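Local structure of glucose-6-phosphate isomerase (Thermus thermophilus, 1ZZG) at residues 53-58 / 176-181; 67-72 / 199-204; 79-84 / 192-197; 83-88 / 93-98; 252-257 / 367-372. The protein probably catalyses the reversible isomerisation of glucose 6-phosphate to fructose 6-phosphate, a step shared by glycolysis and gluconeogenesis. All coordinates share one frame; numbering follows the deposited sequence.

In the fold
Contacts 1 to 4 lie in the SIS domain of the five-stranded parallel sheet; contact 5 joins two segments outside it. Contact 1 reaches that sheet at one outermost strand, 176-179, contact 4 at the other, 94-98, and contact 2 at strand 68-72 beside it. Contacts 2 and 4 are neighbours, their centres about 7 Å apart. Helix 193-201 serves contacts 2 and 3, helix 79-88 contacts 3 and 4. Along the chain contact 1 crosses contacts 2 and 3, contacts 3 and 4 are nested within contact 2, and contact 5 follows all of them. Its centre lies about 24 Å from that of contact 1, yet it touches contacts 3 and 4, tying its segments to helix 79-88.

Contact 1 (53-58 / 176-181); sequences LREVRR and KAFAIP
F178 meets two consecutive residues of helix 52-61, E55 and V56, and gives up more surface to the contact than any other residue. Its ring lies between the helix and strand 176-179, whose short axes run nearly antiparallel, at 154°, and come within 10.6 Å of each other. With CG anti to the carbonyl carbon, chi1 of -76° directs the ring toward the helix, which it meets mainly through CD1 and CE1. V56 comes in obliquely with one branch, CG2 lying 3.7 Å from F178 CE1. E55 runs past the same part of the ring in the opposite direction on an extended chain, its OE2 3.5 Å from F178 CE1 and its carboxylate turned only 23° from the ring plane. K176, two residues earlier on the strand, folds back through bends at chi2 and chi4 until its NZ stands 3.5 Å above one face of F178, toward the rim. From there NZ forms a long salt bridge of 3.7 Å with E55 OE2. P193 and L197 of helix 193-201 and V156 and T158 of strand 155-159 also touch F178, at the border of the parallel sheet. The chemistry thus divides: V56 and F178 provide a buried apolar contact, whereas the outer E55-K176 pair, long and at the surface, probably adds only modest electrostatic attraction beside the ring.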
# COMPACT_ATOMS: atom_id res chain seq x y z
N LEU A 53 16.74 -5.38 24.17
CA LEU A 53 15.29 -5.36 24.34
C LEU A 53 14.90 -5.06 25.79
O LEU A 53 13.84 -4.49 26.04
CB LEU A 53 14.66 -6.68 23.90
CG LEU A 53 14.60 -7.84 24.89
CD1 LEU A 53 13.69 -8.93 24.34
CD2 LEU A 53 16.00 -8.35 25.16
N ARG A 54 15.75 -5.45 26.74
CA ARG A 54 15.45 -5.17 28.15
C ARG A 54 15.58 -3.66 28.36
O ARG A 54 14.75 -3.04 29.02
CB ARG A 54 16.41 -5.93 29.07
CG ARG A 54 16.15 -7.42 29.08
CD ARG A 54 16.99 -8.14 30.13
NE ARG A 54 16.57 -9.54 30.25
CZ ARG A 54 17.10 -10.41 31.10
NH1 ARG A 54 18.08 -10.04 31.91
NH2 ARG A 54 16.64 -11.66 31.14
N GLU A 55 16.63 -3.09 27.78
CA GLU A 55 16.89 -1.66 27.87
C GLU A 55 15.71 -0.89 27.24
O GLU A 55 15.30 0.16 27.74
CB GLU A 55 18.18 -1.33 27.12
CG GLU A 55 18.59 0.12 27.15
CD GLU A 55 19.81 0.39 26.29
OE1 GLU A 55 20.83 -0.32 26.44
OE2 GLU A 55 19.75 1.32 25.45
N VAL A 56 15.17 -1.43 26.15
CA VAL A 56 14.03 -0.81 25.48
C VAL A 56 12.80 -0.88 26.39
O VAL A 56 12.10 0.11 26.58
CB VAL A 56 13.72 -1.53 24.14
CG1 VAL A 56 12.38 -1.06 23.58
CG2 VAL A 56 14.84 -1.23 23.14
N ARG A 57 12.55 -2.06 26.97
CA ARG A 57 11.41 -2.23 27.86
C ARG A 57 11.49 -1.29 29.07
O ARG A 57 10.50 -0.66 29.43
CB ARG A 57 11.32 -3.67 28.35
CG ARG A 57 10.74 -4.68 27.37
CD ARG A 57 10.72 -6.07 28.01
NE ARG A 57 10.11 -7.11 27.18
CZ ARG A 57 8.84 -7.12 26.81
NH1 ARG A 57 8.04 -6.13 27.19
NH2 ARG A 57 8.36 -8.11 26.08
N ARG A 58 12.66 -1.21 29.69
CA ARG A 58 12.80 -0.36 30.86
C ARG A 58 12.52 1.11 30.52
O ARG A 58 11.90 1.83 31.30
CB ARG A 58 14.20 -0.51 31.46
CG ARG A 58 14.45 -1.89 32.08
CD ARG A 58 13.43 -2.23 33.17
NE ARG A 58 12.23 -2.92 32.67
CZ ARG A 58 12.21 -4.17 32.21
NH1 ARG A 58 13.33 -4.88 32.18
NH2 ARG A 58 11.08 -4.71 31.79
N LYS A 176 17.76 10.71 25.13
CA LYS A 176 17.85 9.26 25.21
C LYS A 176 18.13 8.83 23.78
O LYS A 176 17.57 9.39 22.83
CB LYS A 176 16.54 8.65 25.68
CG LYS A 176 16.60 7.14 25.86
CD LYS A 176 17.53 6.77 27.01
CE LYS A 176 17.54 5.27 27.27
NZ LYS A 176 18.11 4.53 26.11
N ALA A 177 18.99 7.84 23.61
CA ALA A 177 19.30 7.38 22.27
C ALA A 177 19.52 5.88 22.23
O ALA A 177 20.09 5.29 23.14
CB ALA A 177 20.53 8.11 21.74
N PHE A 178 19.03 5.27 21.15
CA PHE A 178 19.17 3.85 20.95
C PHE A 178 20.03 3.69 19.71
O PHE A 178 20.08 4.58 18.86
CB PHE A 178 17.79 3.21 20.76
CG PHE A 178 17.02 3.06 22.04
CD1 PHE A 178 17.31 2.02 22.91
CD2 PHE A 178 16.01 3.96 22.36
CE1 PHE A 178 16.59 1.87 24.10
CE2 PHE A 178 15.29 3.83 23.54
CZ PHE A 178 15.58 2.78 24.41
N ALA A 179 20.71 2.55 19.61
CA ALA A 179 21.61 2.32 18.50
C ALA A 179 21.20 1.35 17.42
O ALA A 179 20.62 0.29 17.69
CB ALA A 179 22.97 1.89 19.06
N ILE A 180 21.49 1.73 16.18
CA ILE A 180 21.27 0.85 15.05
C ILE A 180 22.70 0.37 14.85
O ILE A 180 23.60 1.18 14.56
CB ILE A 180 20.81 1.61 13.79
CG1 ILE A 180 19.41 2.19 14.00
CG2 ILE A 180 20.83 0.67 12.58
CD1 ILE A 180 18.92 3.04 12.84
N PRO A 181 22.95 -0.93 15.03
CA PRO A 181 24.30 -1.48 14.86
C PRO A 181 24.95 -1.09 13.54
O PRO A 181 24.30 -1.07 12.49
CB PRO A 181 24.08 -2.99 14.98
CG PRO A 181 22.89 -3.09 15.88
CD PRO A 181 21.99 -2.00 15.36

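Contact 2 (67-72 / 199-204); sequences EDFVLI and LAFAGA
F201, near the end of helix 193-201, makes this contact by bringing its ring obliquely to that of F69 on strand 68-72. Just before it, A200 sends its methyl group to V56 and R60 of helix 52-61. At F201 itself a chi1 of -80° sets the ring beside the backbone N and points it at the strand; the two side chains cross at about a right angle. The closest atoms are F201 CD2 and F69 CE1, 3.6 Å apart. The ring centroids of F69 and F201 are separated by 5.5 Å, and the planes make an angle of 48°, an oblique aromatic pair. Next in the chain the helix closes in a Schellman motif: G203 has positive phi (71°), G203 N bonds to A200 O, and A204 N reaches back to L199 O over 3.1 Å. This ending turns the chain away directly after the aromatic contact. Y59, L119 and F95 also touch F201, and F95 meets the F69 ring as well, placing the pair in the layer between the parallel sheet and its covering helices. With both phenylalanines buried and hydrocarbon the whole of what meets, the contact implies cohesion by dispersion and exclusion of water.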
# COMPACT_ATOMS: atom_id res chain seq x y z
N GLU A 67 0.87 8.72 24.90
CA GLU A 67 -0.39 8.32 24.29
C GLU A 67 -0.24 8.39 22.77
O GLU A 67 -0.98 7.75 22.03
CB GLU A 67 -1.54 9.23 24.73
CG GLU A 67 -2.13 8.88 26.09
CD GLU A 67 -3.36 9.72 26.42
OE1 GLU A 67 -4.21 9.91 25.53
OE2 GLU A 67 -3.47 10.19 27.58
N ASP A 68 0.71 9.21 22.32
CA ASP A 68 0.97 9.36 20.89
C ASP A 68 2.46 9.22 20.64
O ASP A 68 3.28 9.90 21.25
CB ASP A 68 0.46 10.72 20.41
CG ASP A 68 -1.07 10.81 20.42
OD1 ASP A 68 -1.70 10.43 19.41
OD2 ASP A 68 -1.63 11.24 21.45
N PHE A 69 2.81 8.32 19.72
CA PHE A 69 4.20 8.05 19.36
C PHE A 69 4.41 8.52 17.92
O PHE A 69 3.87 7.93 16.99
CB PHE A 69 4.46 6.55 19.45
CG PHE A 69 5.90 6.16 19.34
CD1 PHE A 69 6.63 5.80 20.47
CD2 PHE A 69 6.54 6.14 18.10
CE1 PHE A 69 7.97 5.42 20.37
CE2 PHE A 69 7.87 5.75 17.99
CZ PHE A 69 8.59 5.39 19.13
N VAL A 70 5.19 9.59 17.74
CA VAL A 70 5.45 10.11 16.40
C VAL A 70 6.81 9.62 15.92
O VAL A 70 7.85 10.06 16.41
CB VAL A 70 5.44 11.67 16.38
CG1 VAL A 70 5.83 12.18 15.00
CG2 VAL A 70 4.05 12.19 16.77
N LEU A 71 6.81 8.70 14.96
CA LEU A 71 8.06 8.19 14.43
C LEU A 71 8.46 8.96 13.19
O LEU A 71 7.81 8.87 12.15
CB LEU A 71 7.94 6.69 14.10
CG LEU A 71 9.24 5.88 13.97
CD1 LEU A 71 8.87 4.40 13.78
CD2 LEU A 71 10.10 6.39 12.81
N ILE A 72 9.53 9.74 13.30
CA ILE A 72 10.02 10.51 12.16
C ILE A 72 11.11 9.67 11.52
O ILE A 72 12.23 9.59 12.03
CB ILE A 72 10.59 11.89 12.58
CG1 ILE A 72 9.56 12.65 13.42
CG2 ILE A 72 10.97 12.69 11.33
CD1 ILE A 72 9.95 14.09 13.78
N LEU A 199 7.51 -0.91 19.11
CA LEU A 199 6.75 -2.09 19.52
C LEU A 199 6.56 -2.15 21.03
O LEU A 199 5.54 -2.64 21.53
CB LEU A 199 7.41 -3.37 19.05
CG LEU A 199 6.97 -3.88 17.68
CD1 LEU A 199 7.72 -5.17 17.36
CD2 LEU A 199 5.45 -4.12 17.67
N ALA A 200 7.56 -1.66 21.77
CA ALA A 200 7.47 -1.65 23.23
C ALA A 200 6.27 -0.80 23.63
O ALA A 200 5.42 -1.23 24.40
CB ALA A 200 8.75 -1.10 23.84
N PHE A 201 6.20 0.41 23.08
CA PHE A 201 5.11 1.33 23.37
C PHE A 201 3.78 0.79 22.85
O PHE A 201 2.71 1.22 23.29
CB PHE A 201 5.40 2.71 22.79
CG PHE A 201 6.34 3.53 23.64
CD1 PHE A 201 5.85 4.26 24.72
CD2 PHE A 201 7.71 3.50 23.42
CE1 PHE A 201 6.72 4.96 25.57
CE2 PHE A 201 8.59 4.18 24.26
CZ PHE A 201 8.09 4.92 25.34
N ALA A 202 3.85 -0.17 21.93
CA ALA A 202 2.64 -0.78 21.39
C ALA A 202 2.22 -1.94 22.29
O ALA A 202 1.18 -2.56 22.09
CB ALA A 202 2.91 -1.28 19.97
N GLY A 203 3.05 -2.22 23.30
CA GLY A 203 2.77 -3.29 24.24
C GLY A 203 2.90 -4.70 23.68
O GLY A 203 2.27 -5.63 24.17
N ALA A 204 3.73 -4.86 22.64
CA ALA A 204 3.93 -6.16 22.02
C ALA A 204 5.02 -6.98 22.71
O ALA A 204 5.86 -6.43 23.42
CB ALA A 204 4.27 -5.98 20.55

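Contact 3 (79-84 / 192-197); sequences LGPKAL and SPVGLL
P81 packs on V194 and G195 where two helices of the SIS domain, an alpha-beta-alpha sandwich, come together. The short axes of 79-84 and 193-197 approach to 8.5 Å and cross at -30°, running in roughly the same direction. At the centre of the contact P81 CG lies 3.2 Å from V194 O, a close approach of a ring carbon to a backbone carbonyl, and 3.6 Å from V194 CG1. V194 has that branch anti to its own backbone N (chi1 169°), bringing the methyl up beside the proline ring obliquely, with P81 CD also near. G195 lets the helices come close: its CA is only 4.7 Å from the CA of P81, and L84 covers it from one turn further along, with CD1 packing on the bare G195 CA at 4.4 Å. Farther out, L71 of strand 68-72 packs on P81, while I180 and T158 touch V194 and L209 touches L84, so strand, loop and helix residues all add to this layer. K82 turns from this interface to a salt bridge with D99 and also packs on K290 of the second subunit. The start of helix 193-201 is fixed by S192 at the N-cap: its backbone O accepts from both G195 N and L196 N, and its OG, also hydrogen-bonded to S189 O, accepts from V194 N at 3.2 Å, with an N-H...O angle of 159°.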
# COMPACT_ATOMS: atom_id res chain seq x y z
N LEU A 79 9.29 1.41 7.47
CA LEU A 79 8.55 0.24 7.03
C LEU A 79 8.49 -0.91 8.03
O LEU A 79 7.41 -1.48 8.26
CB LEU A 79 9.08 -0.25 5.67
CG LEU A 79 8.90 0.75 4.51
CD1 LEU A 79 9.49 0.18 3.24
CD2 LEU A 79 7.42 1.08 4.31
N GLY A 80 9.63 -1.25 8.63
CA GLY A 80 9.65 -2.32 9.62
C GLY A 80 8.74 -1.95 10.77
O GLY A 80 7.89 -2.74 11.18
N PRO A 81 8.90 -0.74 11.34
CA PRO A 81 8.04 -0.32 12.44
C PRO A 81 6.54 -0.38 12.06
O PRO A 81 5.73 -0.92 12.82
CB PRO A 81 8.52 1.10 12.74
CG PRO A 81 9.99 0.99 12.49
CD PRO A 81 10.04 0.19 11.18
N LYS A 82 6.17 0.17 10.90
CA LYS A 82 4.77 0.14 10.46
C LYS A 82 4.22 -1.28 10.39
O LYS A 82 3.14 -1.56 10.89
CB LYS A 82 4.58 0.78 9.08
CG LYS A 82 4.47 2.30 9.07
CD LYS A 82 3.93 2.81 7.72
CE LYS A 82 3.73 4.32 7.73
NZ LYS A 82 3.10 4.81 6.48
N ALA A 83 4.97 -2.17 9.75
CA ALA A 83 4.54 -3.55 9.62
C ALA A 83 4.29 -4.23 10.97
O ALA A 83 3.29 -4.92 11.14
CB ALA A 83 5.58 -4.34 8.82
N LEU A 84 5.20 -4.01 11.92
CA LEU A 84 5.10 -4.62 13.24
C LEU A 84 4.04 -3.99 14.16
O LEU A 84 3.24 -4.70 14.79
CB LEU A 84 6.47 -4.58 13.93
CG LEU A 84 7.56 -5.47 13.29
CD1 LEU A 84 8.93 -5.13 13.88
CD2 LEU A 84 7.23 -6.94 13.52
N SER A 192 16.04 -4.31 15.30
CA SER A 192 16.95 -3.53 16.13
C SER A 192 15.99 -2.57 16.86
O SER A 192 14.77 -2.72 16.74
CB SER A 192 17.94 -2.74 15.27
OG SER A 192 17.33 -1.63 14.64
N PRO A 193 16.51 -1.61 17.63
CA PRO A 193 15.58 -0.71 18.32
C PRO A 193 14.63 0.01 17.34
O PRO A 193 13.58 0.51 17.76
CB PRO A 193 16.51 0.25 19.06
CG PRO A 193 17.66 -0.65 19.42
CD PRO A 193 17.89 -1.41 18.13
N VAL A 194 15.00 0.06 16.06
CA VAL A 194 14.17 0.70 15.04
C VAL A 194 12.74 0.18 15.18
O VAL A 194 11.78 0.95 15.16
CB VAL A 194 14.66 0.36 13.61
CG1 VAL A 194 13.63 0.81 12.57
CG2 VAL A 194 15.99 1.05 13.34
N GLY A 195 12.60 -1.13 15.32
CA GLY A 195 11.28 -1.72 15.48
C GLY A 195 10.94 -2.04 16.93
O GLY A 195 9.78 -1.96 17.34
N LEU A 196 11.95 -2.39 17.73
CA LEU A 196 11.70 -2.75 19.13
C LEU A 196 11.15 -1.60 19.97
O LEU A 196 10.23 -1.82 20.77
CB LEU A 196 12.97 -3.29 19.78
CG LEU A 196 13.52 -4.55 19.10
CD1 LEU A 196 14.77 -5.00 19.81
CD2 LEU A 196 12.46 -5.64 19.09
N LEU A 197 11.69 -0.40 19.80
CA LEU A 197 11.22 0.74 20.58
C LEU A 197 9.73 1.02 20.34
O LEU A 197 8.94 1.03 21.29
CB LEU A 197 12.05 1.99 20.26
CG LEU A 197 11.67 3.22 21.11
CD1 LEU A 197 11.81 2.88 22.60
CD2 LEU A 197 12.55 4.40 20.74

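Contact 4 (83-88 / 93-98); sequences ALEAAF and VRFHYL
Y97 OH donates to E85 OE1 over 2.7 Å, the bond that joins helix 79-88 directly to strand 94-98. It meets the carboxylate oxygen on the anti side, 17° out of the carboxylate plane, and OE1 in turn lies at the edge of the tyrosine ring. The other oxygen, E85 OE2, takes a bond from N89 ND2, which also bonds V93 O and so links the helix end to the start of the strand segment. OE2 takes a longer bond, 3.3 Å, from a water that also accepts from F95 N at 2.9 Å. Bonds at both oxygens thus limit rotation of the carboxylate. The glutamate gets there with CG anti to its backbone N and a bend at chi2 of -92°, which swings the chain over one face of F95. E85 CG sits 3.5 Å from the centroid of the F95 ring in a CH-pi contact, and the carboxylate stacks on this ring with planes 19° apart. In the fold, the contact ties the helix of a beta-alpha-beta unit, strand 68-72, helix 79-88 and strand 94-98, to its second strand. That strand lies at an outer edge of the parallel sheet beside 68-72, while L84 and F88 on the same helix pack toward helix 371-391.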
# COMPACT_ATOMS: atom_id res chain seq x y z
N ALA A 83 4.97 -2.17 9.75
CA ALA A 83 4.54 -3.55 9.62
C ALA A 83 4.29 -4.23 10.97
O ALA A 83 3.29 -4.92 11.14
CB ALA A 83 5.58 -4.34 8.82
N LEU A 84 5.20 -4.01 11.92
CA LEU A 84 5.10 -4.62 13.24
C LEU A 84 4.04 -3.99 14.16
O LEU A 84 3.24 -4.70 14.79
CB LEU A 84 6.47 -4.58 13.93
CG LEU A 84 7.56 -5.47 13.29
CD1 LEU A 84 8.93 -5.13 13.88
CD2 LEU A 84 7.23 -6.94 13.52
N GLU A 85 4.03 -2.66 14.23
CA GLU A 85 3.07 -1.96 15.08
C GLU A 85 1.62 -2.18 14.64
O GLU A 85 0.73 -2.32 15.47
CB GLU A 85 3.39 -0.47 15.10
CG GLU A 85 2.51 0.37 16.05
CD GLU A 85 1.28 0.95 15.37
OE1 GLU A 85 1.44 1.53 14.28
OE2 GLU A 85 0.17 0.83 15.94
N ALA A 86 1.40 -2.22 13.33
CA ALA A 86 0.05 -2.42 12.81
C ALA A 86 -0.47 -3.80 13.19
O ALA A 86 -1.65 -3.99 13.44
CB ALA A 86 0.05 -2.27 11.29
N ALA A 87 0.44 -4.77 13.25
CA ALA A 87 0.06 -6.14 13.57
C ALA A 87 -0.02 -6.46 15.06
O ALA A 87 -0.79 -7.34 15.46
CB ALA A 87 1.02 -7.10 12.88
N PHE A 88 0.75 -5.76 15.88
CA PHE A 88 0.77 -6.08 17.29
C PHE A 88 0.49 -4.97 18.30
O PHE A 88 0.93 -5.06 19.44
CB PHE A 88 2.12 -6.74 17.61
CG PHE A 88 2.47 -7.87 16.68
CD1 PHE A 88 1.64 -8.98 16.57
CD2 PHE A 88 3.63 -7.81 15.90
CE1 PHE A 88 1.96 -10.03 15.71
CE2 PHE A 88 3.96 -8.85 15.03
CZ PHE A 88 3.12 -9.96 14.93
N VAL A 93 -1.75 2.89 22.17
CA VAL A 93 -0.97 4.10 21.92
C VAL A 93 -1.16 4.38 20.43
O VAL A 93 -1.16 3.46 19.62
CB VAL A 93 0.53 3.89 22.22
CG1 VAL A 93 1.35 5.06 21.66
CG2 VAL A 93 0.75 3.78 23.72
N ARG A 94 -1.34 5.65 20.08
CA ARG A 94 -1.55 6.04 18.69
C ARG A 94 -0.23 6.37 18.02
O ARG A 94 0.53 7.21 18.51
CB ARG A 94 -2.48 7.26 18.61
CG ARG A 94 -3.88 7.04 19.18
CD ARG A 94 -4.67 8.34 19.17
NE ARG A 94 -4.16 9.31 20.14
CZ ARG A 94 -4.56 9.39 21.41
NH1 ARG A 94 -5.48 8.56 21.88
NH2 ARG A 94 -4.03 10.30 22.22
N PHE A 95 0.05 5.71 16.90
CA PHE A 95 1.30 5.93 16.18
C PHE A 95 1.09 6.81 14.95
O PHE A 95 0.09 6.68 14.23
CB PHE A 95 1.92 4.59 15.79
CG PHE A 95 2.54 3.86 16.94
CD1 PHE A 95 3.91 3.96 17.19
CD2 PHE A 95 1.76 3.10 17.81
CE1 PHE A 95 4.50 3.32 18.27
CE2 PHE A 95 2.34 2.45 18.91
CZ PHE A 95 3.71 2.56 19.14
N HIS A 96 2.03 7.72 14.73
CA HIS A 96 1.99 8.66 13.61
C HIS A 96 3.34 8.56 12.93
O HIS A 96 4.38 8.71 13.58
CB HIS A 96 1.74 10.07 14.15
CG HIS A 96 0.59 10.15 15.10
ND1 HIS A 96 -0.72 10.10 14.69
CD2 HIS A 96 0.56 10.22 16.45
CE1 HIS A 96 -1.52 10.13 15.75
NE2 HIS A 96 -0.76 10.20 16.83
N TYR A 97 3.33 8.33 11.63
CA TYR A 97 4.57 8.16 10.89
C TYR A 97 4.91 9.29 9.93
O TYR A 97 4.19 9.54 8.96
CB TYR A 97 4.51 6.83 10.11
CG TYR A 97 4.33 5.62 11.00
CD1 TYR A 97 5.43 4.94 11.51
CD2 TYR A 97 3.05 5.18 11.37
CE1 TYR A 97 5.28 3.85 12.37
CE2 TYR A 97 2.89 4.08 12.24
CZ TYR A 97 4.01 3.43 12.73
OH TYR A 97 3.87 2.36 13.60
N LEU A 98 6.00 9.98 10.22
CA LEU A 98 6.45 11.06 9.35
C LEU A 98 7.47 10.45 8.39
O LEU A 98 8.69 10.56 8.59
CB LEU A 98 7.09 12.20 10.15
CG LEU A 98 6.27 13.50 10.11
CD1 LEU A 98 5.04 13.33 11.01
CD2 LEU A 98 7.13 14.68 10.59
O HOH W 1 -1.58 3.60 15.82

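Contact 5 (252-257 / 367-372); sequences ERLSHL and PEVSPY
V369 lays its CG1 methyl over one face of the R253 guanidinium, 3.7 Å above the plane and offset toward the rim. The two side chains slide past each other in opposite directions, so that the far end of the arginine also lies beside the valine backbone. R253 NH1 donates to V369 O over 2.8 Å, but the N-H...O angle of 129° makes this a weak bond. The stronger partner is A87 O on helix 79-88, which accepts from R253 NH2. A bend at chi3 (59°) in an otherwise extended arginine chain turns the guanidinium between these two carbonyls; F88 and L317 also pack on the arginine side chain. L254 approaches the same valine tip to tip, with its CG 3.8 Å from V369 CG1. V369 thus touches both R253 and L254; it also has the most surface buried by the contact. The residues of 252-257 are held by two successive type I turns, E252 to S255 and L254 to L257, in the loop between strand 244-249 and helix 257-269. On the other side S370 is the N-cap of helix 371-391: its OG receives A373 N and donates to E368 OE2 at 2.6 Å. The second subunit closes over the first turn, E102 of that chain accepting through OE1 from the backbone N of E252 and of R253. Carbonyl oxygens from separate elements are thus among the groups that probably offset the charge of this buried arginine, while V369 covers one face of its guanidinium with hydrocarbon and L254 packs on V369.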
# COMPACT_ATOMS: atom_id res chain seq x y z
N GLU A 252 -5.13 -8.59 7.64
CA GLU A 252 -5.25 -7.14 7.66
C GLU A 252 -4.26 -6.62 8.72
O GLU A 252 -3.69 -5.54 8.56
CB GLU A 252 -6.68 -6.72 8.01
CG GLU A 252 -6.91 -5.21 8.11
CD GLU A 252 -6.71 -4.46 6.79
OE1 GLU A 252 -6.62 -5.09 5.71
OE2 GLU A 252 -6.65 -3.21 6.83
N ARG A 253 -4.06 -7.39 9.78
CA ARG A 253 -3.12 -7.00 10.83
C ARG A 253 -1.72 -6.83 10.21
O ARG A 253 -0.94 -5.98 10.65
CB ARG A 253 -3.08 -8.06 11.93
CG ARG A 253 -4.39 -8.21 12.71
CD ARG A 253 -4.29 -9.38 13.66
NE ARG A 253 -3.19 -9.19 14.60
CZ ARG A 253 -2.60 -10.18 15.27
NH1 ARG A 253 -3.01 -11.43 15.09
NH2 ARG A 253 -1.61 -9.91 16.11
N LEU A 254 -1.43 -7.64 9.20
CA LEU A 254 -0.15 -7.59 8.51
C LEU A 254 -0.24 -6.79 7.21
O LEU A 254 0.55 -7.01 6.29
CB LEU A 254 0.33 -9.01 8.17
CG LEU A 254 0.82 -9.93 9.28
CD1 LEU A 254 1.22 -11.27 8.68
CD2 LEU A 254 2.02 -9.30 10.00
N SER A 255 -1.18 -5.86 7.13
CA SER A 255 -1.37 -5.06 5.92
C SER A 255 -0.14 -4.24 5.50
O SER A 255 -0.03 -3.82 4.35
CB SER A 255 -2.55 -4.10 6.10
OG SER A 255 -2.26 -3.09 7.04
N HIS A 256 0.79 -4.01 6.42
CA HIS A 256 1.97 -3.22 6.10
C HIS A 256 3.22 -4.06 5.84
O HIS A 256 4.29 -3.52 5.54
CB HIS A 256 2.23 -2.19 7.20
CG HIS A 256 1.17 -1.14 7.28
ND1 HIS A 256 1.20 0.00 6.50
CD2 HIS A 256 0.01 -1.08 7.98
CE1 HIS A 256 0.10 0.71 6.72
NE2 HIS A 256 -0.63 0.07 7.61
N LEU A 257 3.09 -5.38 5.97
CA LEU A 257 4.22 -6.27 5.74
C LEU A 257 4.65 -6.28 4.27
O LEU A 257 5.85 -6.24 3.98
CB LEU A 257 3.91 -7.70 6.19
CG LEU A 257 5.10 -8.67 6.14
CD1 LEU A 257 6.19 -8.19 7.08
CD2 LEU A 257 4.67 -10.07 6.55
N PRO A 367 1.47 -20.36 11.55
CA PRO A 367 0.51 -20.97 12.47
C PRO A 367 -0.59 -19.98 12.84
O PRO A 367 -1.76 -20.34 12.99
CB PRO A 367 1.37 -21.37 13.66
CG PRO A 367 2.68 -21.72 13.00
CD PRO A 367 2.86 -20.61 11.99
N GLU A 368 -0.21 -18.72 12.98
CA GLU A 368 -1.13 -17.64 13.31
C GLU A 368 -0.33 -16.35 13.20
O GLU A 368 0.89 -16.40 13.07
CB GLU A 368 -1.67 -17.81 14.74
CG GLU A 368 -0.67 -17.51 15.87
CD GLU A 368 0.42 -18.56 16.01
OE1 GLU A 368 0.09 -19.74 16.26
OE2 GLU A 368 1.62 -18.20 15.89
N VAL A 369 -1.01 -15.21 13.23
CA VAL A 369 -0.30 -13.94 13.16
C VAL A 369 0.11 -13.55 14.58
O VAL A 369 -0.69 -12.99 15.34
CB VAL A 369 -1.18 -12.82 12.55
CG1 VAL A 369 -0.38 -11.51 12.50
CG2 VAL A 369 -1.62 -13.21 11.15
N SER A 370 1.35 -13.87 14.92
CA SER A 370 1.90 -13.58 16.24
C SER A 370 3.34 -13.07 16.11
O SER A 370 3.99 -13.27 15.08
CB SER A 370 1.90 -14.85 17.10
OG SER A 370 2.67 -15.88 16.49
N PRO A 371 3.85 -12.40 17.16
CA PRO A 371 5.22 -11.89 17.11
C PRO A 371 6.20 -13.01 16.73
O PRO A 371 7.08 -12.84 15.89
CB PRO A 371 5.44 -11.37 18.53
CG PRO A 371 4.06 -10.91 18.94
CD PRO A 371 3.20 -12.04 18.43
N TYR A 372 6.01 -14.17 17.35
CA TYR A 372 6.86 -15.34 17.11
C TYR A 372 6.84 -15.74 15.63
O TYR A 372 7.89 -15.82 14.99
CB TYR A 372 6.38 -16.51 17.98
CG TYR A 372 7.19 -17.79 17.86
CD1 TYR A 372 8.41 -17.94 18.53
CD2 TYR A 372 6.72 -18.86 17.10
CE1 TYR A 372 9.13 -19.13 18.44
CE2 TYR A 372 7.44 -20.05 17.00
CZ TYR A 372 8.64 -20.18 17.68
OH TYR A 372 9.34 -21.36 17.58